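Local coordinates for glycoside hydrolase family protein (PDB 6Q2F), which probably hydrolyses terminal alpha-L-rhamnose units from glycosides, at residues D625-G628 with A629-A633; Y764-F767 with N768-T771. All blocks are in the same frame, centred on the assembly; numbering follows the deposited sequence.

Contact 1: D625-G628 with A629-A633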
ATOM      1  N   ASP A 625      -3.633   2.640   2.546  1.00 25.94           N
ATOM      2  CA  ASP A 625      -2.203   2.373   2.701  1.00 24.45           C
ATOM      3  C   ASP A 625      -1.484   3.580   3.295  1.00 25.21           C
ATOM      4  O   ASP A 625      -0.696   3.453   4.247  1.00 25.81           O
ATOM      5  CB  ASP A 625      -1.607   1.993   1.340  1.00 24.92           C
ATOM      6  CG  ASP A 625      -0.153   1.547   1.429  1.00 30.16           C
ATOM      7  OD1 ASP A 625       0.242   0.980   2.470  1.00 33.55           O
ATOM      8  OD2 ASP A 625       0.596   1.794   0.448  1.00 29.18           O
HETATM    9  N   MSE A 626      -1.755   4.768   2.754  1.00 24.18           N
HETATM   10  CA  MSE A 626      -1.122   5.992   3.222  1.00 23.57           C
HETATM   11  C   MSE A 626      -1.616   6.408   4.603  1.00 24.71           C
HETATM   12  O   MSE A 626      -0.857   6.928   5.420  1.00 25.08           O
HETATM   13  CB  MSE A 626      -1.372   7.142   2.235  1.00 19.48           C
HETATM   14  CG  MSE A 626      -0.561   7.101   0.948  1.00 29.52           C
HETATM   15 SE   MSE A 626      -1.010   8.705  -0.158  1.00 33.69          SE
HETATM   16  CE  MSE A 626      -2.809   8.222  -0.717  1.00 20.15           C
ATOM     17  N   LYS A 627      -2.913   6.229   4.841  1.00 22.30           N
ATOM     18  CA  LYS A 627      -3.459   6.628   6.130  1.00 27.34           C
ATOM     19  C   LYS A 627      -2.910   5.723   7.225  1.00 27.07           C
ATOM     20  O   LYS A 627      -2.560   6.188   8.316  1.00 23.47           O
ATOM     21  CB  LYS A 627      -4.991   6.593   6.093  1.00 25.90           C
ATOM     22  CG  LYS A 627      -5.666   7.307   7.280  1.00 27.87           C
ATOM     23  CD  LYS A 627      -5.348   8.796   7.319  1.00 25.34           C
ATOM     24  CE  LYS A 627      -6.105   9.503   8.484  1.00 27.23           C
ATOM     25  NZ  LYS A 627      -5.717  10.944   8.559  1.00 28.46           N
ATOM     26  N   GLY A 628      -2.769   4.431   6.923  1.00 25.59           N
ATOM     27  CA  GLY A 628      -2.112   3.532   7.859  1.00 24.54           C
ATOM     28  C   GLY A 628      -0.682   3.940   8.128  1.00 25.05           C
ATOM     29  O   GLY A 628      -0.240   3.983   9.276  1.00 24.99           O
ATOM     30  N   ALA A 629       0.068   4.241   7.072  1.00 28.68           N
ATOM     31  CA  ALA A 629       1.461   4.619   7.276  1.00 25.45           C
ATOM     32  C   ALA A 629       1.559   5.921   8.066  1.00 24.63           C
ATOM     33  O   ALA A 629       2.423   6.062   8.935  1.00 25.01           O
ATOM     34  CB  ALA A 629       2.180   4.745   5.929  1.00 25.71           C
ATOM     35  N   ALA A 630       0.681   6.890   7.773  1.00 22.18           N
ATOM     36  CA  ALA A 630       0.719   8.140   8.522  1.00 23.22           C
ATOM     37  C   ALA A 630       0.381   7.891   9.985  1.00 23.35           C
ATOM     38  O   ALA A 630       1.020   8.457  10.880  1.00 25.82           O
ATOM     39  CB  ALA A 630      -0.244   9.165   7.918  1.00 19.49           C
ATOM     40  N   SER A 631      -0.606   7.029  10.250  1.00 23.38           N
ATOM     41  CA  SER A 631      -0.966   6.722  11.631  1.00 25.47           C
ATOM     42  C   SER A 631       0.213   6.117  12.380  1.00 24.09           C
ATOM     43  O   SER A 631       0.458   6.453  13.541  1.00 21.93           O
ATOM     44  CB  SER A 631      -2.170   5.784  11.661  1.00 23.99           C
ATOM     45  OG  SER A 631      -3.248   6.329  10.910  1.00 24.88           O
ATOM     46  N   VAL A 632       0.966   5.228  11.728  1.00 19.13           N
ATOM     47  CA  VAL A 632       2.141   4.639  12.376  1.00 22.15           C
ATOM     48  C   VAL A 632       3.095   5.740  12.812  1.00 22.74           C
ATOM     49  O   VAL A 632       3.495   5.821  13.985  1.00 22.76           O
ATOM     50  CB  VAL A 632       2.842   3.628  11.443  1.00 24.10           C
ATOM     51  CG1 VAL A 632       4.190   3.202  12.053  1.00 19.59           C
ATOM     52  CG2 VAL A 632       1.976   2.392  11.252  1.00 21.12           C
ATOM     53  N   ALA A 633       3.451   6.625  11.876  1.00 24.06           N
ATOM     54  CA  ALA A 633       4.424   7.670  12.172  1.00 23.12           C
ATOM     55  C   ALA A 633       3.942   8.596  13.285  1.00 23.18           C
ATOM     56  O   ALA A 633       4.752   9.112  14.054  1.00 26.39           O
ATOM     57  CB  ALA A 633       4.731   8.470  10.910  1.00 19.20           C
TER
HETATM   58  O   HOH W   1      -3.240   9.341  10.282  1.00 27.11           O

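Contact 2: Y764-F767 with N768-T771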
ATOM      1  N   TYR A 764      -5.577   5.926  12.661  1.00 29.87           N
ATOM      2  CA  TYR A 764      -5.926   4.556  12.994  1.00 22.36           C
ATOM      3  C   TYR A 764      -5.037   4.072  14.132  1.00 24.27           C
ATOM      4  O   TYR A 764      -3.859   4.439  14.218  1.00 23.82           O
ATOM      5  CB  TYR A 764      -5.735   3.631  11.801  1.00 26.29           C
ATOM      6  CG  TYR A 764      -6.708   3.851  10.684  1.00 31.50           C
ATOM      7  CD1 TYR A 764      -8.068   3.650  10.880  1.00 26.65           C
ATOM      8  CD2 TYR A 764      -6.273   4.237   9.423  1.00 22.98           C
ATOM      9  CE1 TYR A 764      -8.975   3.829   9.851  1.00 25.58           C
ATOM     10  CE2 TYR A 764      -7.173   4.413   8.388  1.00 24.19           C
ATOM     11  CZ  TYR A 764      -8.516   4.209   8.609  1.00 26.19           C
ATOM     12  OH  TYR A 764      -9.401   4.400   7.584  1.00 26.16           O
ATOM     13  N   ILE A 765      -5.604   3.243  15.011  1.00 24.88           N
ATOM     14  CA  ILE A 765      -4.834   2.524  16.024  1.00 26.58           C
ATOM     15  C   ILE A 765      -5.171   1.050  15.894  1.00 25.39           C
ATOM     16  O   ILE A 765      -6.336   0.687  15.685  1.00 21.30           O
ATOM     17  CB  ILE A 765      -5.115   3.008  17.467  1.00 26.86           C
ATOM     18  CG1 ILE A 765      -6.597   2.908  17.813  1.00 24.66           C
ATOM     19  CG2 ILE A 765      -4.666   4.428  17.662  1.00 24.71           C
ATOM     20  CD1 ILE A 765      -6.856   3.093  19.328  1.00 32.11           C
ATOM     21  N   ASN A 766      -4.150   0.204  15.978  1.00 26.21           N
ATOM     22  CA  ASN A 766      -4.314  -1.236  15.952  1.00 27.44           C
ATOM     23  C   ASN A 766      -4.210  -1.783  17.372  1.00 32.33           C
ATOM     24  O   ASN A 766      -4.154  -1.032  18.357  1.00 29.41           O
ATOM     25  CB  ASN A 766      -3.283  -1.864  15.001  1.00 25.33           C
ATOM     26  CG  ASN A 766      -1.848  -1.706  15.493  1.00 28.13           C
ATOM     27  OD1 ASN A 766      -1.572  -0.930  16.408  1.00 27.56           O
ATOM     28  ND2 ASN A 766      -0.919  -2.428  14.856  1.00 22.79           N
ATOM     29  N   PHE A 767      -4.203  -3.112  17.495  1.00 33.46           N
ATOM     30  CA  PHE A 767      -4.182  -3.718  18.822  1.00 24.37           C
ATOM     31  C   PHE A 767      -2.940  -3.293  19.597  1.00 25.31           C
ATOM     32  O   PHE A 767      -3.038  -2.927  20.774  1.00 27.66           O
ATOM     33  CB  PHE A 767      -4.281  -5.243  18.691  1.00 22.45           C
ATOM     34  CG  PHE A 767      -4.082  -6.001  19.988  1.00 24.09           C
ATOM     35  CD1 PHE A 767      -5.164  -6.312  20.807  1.00 25.82           C
ATOM     36  CD2 PHE A 767      -2.817  -6.429  20.361  1.00 26.19           C
ATOM     37  CE1 PHE A 767      -4.985  -7.028  21.995  1.00 23.09           C
ATOM     38  CE2 PHE A 767      -2.614  -7.158  21.555  1.00 24.83           C
ATOM     39  CZ  PHE A 767      -3.704  -7.465  22.364  1.00 22.21           C
ATOM     40  N   ASN A 768      -1.769  -3.305  18.954  1.00 19.71           N
ATOM     41  CA  ASN A 768      -0.536  -2.946  19.662  1.00 23.74           C
ATOM     42  C   ASN A 768      -0.579  -1.502  20.147  1.00 26.56           C
ATOM     43  O   ASN A 768      -0.212  -1.208  21.288  1.00 31.29           O
ATOM     44  CB  ASN A 768       0.705  -3.135  18.783  1.00 26.67           C
ATOM     45  CG  ASN A 768       1.987  -2.710  19.523  1.00 43.47           C
ATOM     46  OD1 ASN A 768       2.427  -1.554  19.433  1.00 38.09           O
ATOM     47  ND2 ASN A 768       2.549  -3.627  20.303  1.00 45.30           N
ATOM     48  N   ALA A 769      -0.982  -0.579  19.274  1.00 24.31           N
ATOM     49  CA  ALA A 769      -1.095   0.812  19.693  1.00 22.92           C
ATOM     50  C   ALA A 769      -2.097   0.952  20.833  1.00 25.56           C
ATOM     51  O   ALA A 769      -1.819   1.623  21.826  1.00 26.92           O
ATOM     52  CB  ALA A 769      -1.483   1.694  18.506  1.00 23.14           C
ATOM     53  N   LEU A 770      -3.261   0.315  20.713  1.00 30.02           N
ATOM     54  CA  LEU A 770      -4.254   0.375  21.784  1.00 25.97           C
ATOM     55  C   LEU A 770      -3.665  -0.081  23.116  1.00 33.94           C
ATOM     56  O   LEU A 770      -3.830   0.589  24.145  1.00 30.61           O
ATOM     57  CB  LEU A 770      -5.480  -0.473  21.427  1.00 25.07           C
ATOM     58  CG  LEU A 770      -6.465  -0.719  22.576  1.00 31.79           C
ATOM     59  CD1 LEU A 770      -7.102   0.589  23.064  1.00 29.61           C
ATOM     60  CD2 LEU A 770      -7.546  -1.723  22.191  1.00 30.59           C
ATOM     61  N   THR A 771      -2.939  -1.198  23.107  1.00 27.46           N
ATOM     62  CA  THR A 771      -2.563  -1.865  24.349  1.00 29.86           C
ATOM     63  C   THR A 771      -1.182  -1.489  24.875  1.00 30.68           C
ATOM     64  O   THR A 771      -0.877  -1.817  26.028  1.00 30.14           O
ATOM     65  CB  THR A 771      -2.613  -3.385  24.179  1.00 27.60           C
ATOM     66  OG1 THR A 771      -1.695  -3.782  23.158  1.00 26.06           O
ATOM     67  CG2 THR A 771      -4.020  -3.836  23.808  1.00 28.59           C
TER

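Contact 1: D625-G628 with A629-A633
S631 turns its hydroxyl back onto the carbonyl of K627, one helical turn earlier, so that K627 O is gripped twice by the same residue. The peptide N-H of S631 reaches it at 2.9 Å in the usual i to i+4 bond, and S631 OG donates to the same K627 O at 2.7 Å. The two donors arrive from opposite faces of the carbonyl plane. With OG set anti to its own carbonyl carbon and beside its backbone N (chi1 -54°), the hydroxyl lies back along the helix, within reach of that oxygen. OG has two further partners: Y764, and a water that donates to it at 3.1 Å and takes a weak bond from NZ of K627.

The tight part is the buried backbone. A630 N bonds to M626 O at 2.8 Å, V632 N to G628 O at 3.0 Å, and methyl CG2 of V632 rests 3.4 Å from the same G628 O. A630 CB likewise sits 3.4 Å from M626 O. On the looser side, K627 is partly exposed; its nearly extended outer chain leads to the water, while its ammonium also makes a cation-pi contact with Y762. At the other end D625 is buried, its carboxylate salt-bridged to R599 and its side chain about 7 Å from the bound sodium ion.

All this lies along helix 620-636, the helix of the beta-alpha-beta unit between parallel strands 604-610 and 642-649, in a (beta/alpha)8, TIM-type barrel whose strands carry E644 and, just after 579-582, E583 of the sodium site.

Contact 2: Y764-F767 with N768-T771
Strand 762-765 ends at I765, and the chain swings through N766 straight into helix 767-773, whose first turn closes with L770 N on N766 O at 2.9 Å, the N-H pointing almost straight at the oxygen (169°). One residue on, T771 N reaches F767 O by a more bent bond, and the helix widens into a pi-type turn at 769-771.

N766 is the N-cap. Its CG stands between the backbone N and carbonyl carbon (chi1 66°), which brings OD1 back over the helix start to accept from A769 N at 2.9 Å, with the donor tilted from the amide plane. ND2 is held by D594, fixing the amide's rotation. The capped helix follows an outer strand of an alpha/beta domain whose parallel strands run 762-765, 734-737, 788-794, 818-820, 860-863, a Rossmann-like order.

At the end of the turn T771 OG1 adds a second bond to F767 O, 2.9 Å long, from above the carbonyl plane. Methyl CG2 of T771 lies over one face of the F767 ring, 3.9 Å from its centroid, a CH-pi contact; R555 makes a cation-pi contact with the same ring. Before the cap, I765 CB packs on A769 CB at 4.0 Å.

In the fold
Far apart in the sequence, contacts 1 and 2 lie side by side in the fold, their centres about 13 Å apart. S631 OG of contact 1 lies 2.9 Å from Y764 N of contact 2, a probable hydrogen bond, and K627 CG packs on Y764 CE2 at 3.4 Å. Helix 620-636 thus abuts strand 762-765; further along, I765 touches L635, while N766 and A769 touch Y636, whose hydroxyl bonds to N768. The D625 end of contact 1 faces the sodium site formed by D503, S504, E583, E586 and E644, and D625 itself touches E586. Contact 2 lies alongside the K627-S631 part of contact 1 and runs on past it, away from D625.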